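Local structure of bartonella effector protein (Bep) substrate of VirB T4SS (4YK1) at residues E29-I34 with S121-T126. The protein is a Bartonella effector substrate of the VirB type IV secretion system, probably an AMPylase as a whole, represented here by its BID domain. Sequence-based numbering, arbitrary orientation.
Sequences ENDACI and SNIRCT
The backbones come closest at D31 and I123, whose CA atoms stand 8.5 Å apart where the junction between helix 21-30 and helix 32-49 passes the long helix 97-140. This is the BID domain, a four-helix bundle topped with a hook, and the contact joins the N-terminal end of helix 32-49 to the middle part of helix 97-140. One methyl group does the work from the long helix: I123 CD1 reaches across and meets both D31 and I34. It gets there on an extended chain, with CG1 anti to the carbonyl carbon and CD1 carried straight on (chi2 174°). Against I34 it lies 3.5 Å from CG1, tighter than ordinary van der Waals contact, while the CD1 methyl of I34 is less close. On the other partner the same methyl sits over the flat face of the D31 carboxylate, 3.7 Å from D31 CG, with CB equally near and OD2 almost so. No hydrogen bond joins the two segments. The I123 side chain also touches K27 and I28 of helix 21-30, and the I34 side chain also touches Y116, K119 and V120 of helix 97-140. R124, one residue on, forms a salt bridge with E21, a further tie between the long helix and helix 21-30. D31 meanwhile is the N-cap of helix 32-49. Its CG is anti to the backbone N (chi1 179°), which leaves OD1 facing the first turn, where it takes a weak bond from C33 N and a straighter one from I34 N. That second bond, 2.9 Å from I34 N to D31 OD1, has an N-H...O angle of 161° and uses the oxygen's anti lone pair.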
loop_
_atom_site.group_PDB
_atom_site.type_symbol
_atom_site.label_atom_id
_atom_site.label_comp_id
_atom_site.label_asym_id
_atom_site.label_seq_id
_atom_site.Cartn_x
_atom_site.Cartn_y
_atom_site.Cartn_z
ATOM N N GLU A 29 -2.150 8.264 -3.391
ATOM C CA GLU A 29 -3.206 8.580 -2.433
ATOM C C GLU A 29 -4.518 8.983 -3.099
ATOM O O GLU A 29 -5.587 8.813 -2.521
ATOM C CB GLU A 29 -2.753 9.699 -1.493
ATOM C CG GLU A 29 -1.685 9.280 -0.498
ATOM C CD GLU A 29 -1.236 10.436 0.381
ATOM O OE1 GLU A 29 -1.781 11.549 0.230
ATOM O OE2 GLU A 29 -0.333 10.235 1.217
ATOM N N ASN A 30 -4.451 9.519 -4.311
ATOM C CA ASN A 30 -5.668 9.956 -4.976
ATOM C C ASN A 30 -6.253 8.877 -5.878
ATOM O O ASN A 30 -7.319 9.069 -6.457
ATOM C CB ASN A 30 -5.411 11.236 -5.780
ATOM C CG ASN A 30 -4.999 12.405 -4.897
ATOM O OD1 ASN A 30 -5.752 12.836 -4.023
ATOM N ND2 ASN A 30 -3.801 12.927 -5.127
ATOM N N ASP A 31 -5.573 7.740 -5.997
ATOM C CA ASP A 31 -6.094 6.667 -6.841
ATOM C C ASP A 31 -7.338 6.059 -6.202
ATOM O O ASP A 31 -7.353 5.761 -5.008
ATOM C CB ASP A 31 -5.039 5.587 -7.089
ATOM C CG ASP A 31 -5.565 4.457 -7.953
ATOM O OD1 ASP A 31 -6.210 3.538 -7.403
ATOM O OD2 ASP A 31 -5.353 4.489 -9.183
ATOM N N ALA A 32 -8.381 5.874 -7.006
ATOM C CA ALA A 32 -9.666 5.420 -6.489
ATOM C C ALA A 32 -9.606 3.998 -5.930
ATOM O O ALA A 32 -10.243 3.702 -4.921
ATOM C CB ALA A 32 -10.729 5.514 -7.570
ATOM N N CYS A 33 -8.846 3.116 -6.574
ATOM C CA CYS A 33 -8.747 1.737 -6.086
ATOM C C CYS A 33 -7.932 1.682 -4.801
ATOM O O CYS A 33 -8.233 0.901 -3.899
ATOM C CB CYS A 33 -8.125 0.823 -7.141
ATOM S SG CYS A 33 -9.222 0.520 -8.546
ATOM N N ILE A 34 -6.895 2.509 -4.730
ATOM C CA ILE A 34 -6.111 2.639 -3.512
ATOM C C ILE A 34 -7.013 3.088 -2.369
ATOM O O ILE A 34 -6.938 2.563 -1.257
ATOM C CB ILE A 34 -4.945 3.619 -3.704
ATOM C CG1 ILE A 34 -3.871 2.987 -4.587
ATOM C CG2 ILE A 34 -4.348 4.009 -2.352
ATOM C CD1 ILE A 34 -3.128 1.840 -3.897
ATOM N N SER A 121 2.567 -0.738 -6.489
ATOM C CA SER A 121 3.652 -1.078 -7.389
ATOM C C SER A 121 3.335 -0.709 -8.840
ATOM O O SER A 121 4.162 -0.123 -9.536
ATOM C CB SER A 121 3.959 -2.571 -7.289
ATOM O OG SER A 121 5.117 -2.875 -8.038
ATOM N N ASN A 122 2.130 -1.038 -9.287
ATOM C CA ASN A 122 1.714 -0.696 -10.643
ATOM C C ASN A 122 1.576 0.811 -10.853
ATOM O O ASN A 122 1.924 1.314 -11.909
ATOM C CB ASN A 122 0.396 -1.385 -10.976
ATOM C CG ASN A 122 0.567 -2.872 -11.163
ATOM O OD1 ASN A 122 1.588 -3.322 -11.672
ATOM N ND2 ASN A 122 -0.413 -3.640 -10.731
ATOM N N ILE A 123 1.054 1.519 -9.857
ATOM C CA ILE A 123 0.891 2.968 -9.949
ATOM C C ILE A 123 2.251 3.636 -10.090
ATOM O O ILE A 123 2.455 4.502 -10.951
ATOM C CB ILE A 123 0.146 3.526 -8.727
ATOM C CG1 ILE A 123 -1.307 3.067 -8.737
ATOM C CG2 ILE A 123 0.179 5.046 -8.732
ATOM C CD1 ILE A 123 -2.058 3.456 -7.506
ATOM N N ARG A 124 3.179 3.231 -9.235
ATOM C CA ARG A 124 4.534 3.765 -9.265
ATOM C C ARG A 124 5.213 3.508 -10.613
ATOM O O ARG A 124 5.917 4.377 -11.127
ATOM C CB ARG A 124 5.366 3.176 -8.115
ATOM C CG ARG A 124 4.814 3.569 -6.720
ATOM C CD ARG A 124 5.797 3.282 -5.596
ATOM N NE ARG A 124 7.045 4.018 -5.776
ATOM C CZ ARG A 124 7.368 5.142 -5.142
ATOM N NH1 ARG A 124 6.550 5.694 -4.243
ATOM N NH2 ARG A 124 8.529 5.715 -5.410
ATOM N N CYS A 125 5.006 2.323 -11.182
ATOM C CA CYS A 125 5.620 1.983 -12.467
ATOM C C CYS A 125 5.011 2.803 -13.595
ATOM O O CYS A 125 5.729 3.323 -14.449
ATOM C CB CYS A 125 5.468 0.491 -12.771
ATOM S SG CYS A 125 6.570 -0.580 -11.825
ATOM N N THR A 126 3.685 2.914 -13.591
ATOM C CA THR A 126 2.966 3.714 -14.582
ATOM C C THR A 126 3.401 5.178 -14.531
ATOM O O THR A 126 3.628 5.795 -15.570
ATOM C CB THR A 126 1.442 3.604 -14.376
ATOM O OG1 THR A 126 1.039 2.245 -14.584
ATOM C CG2 THR A 126 0.690 4.498 -15.359
#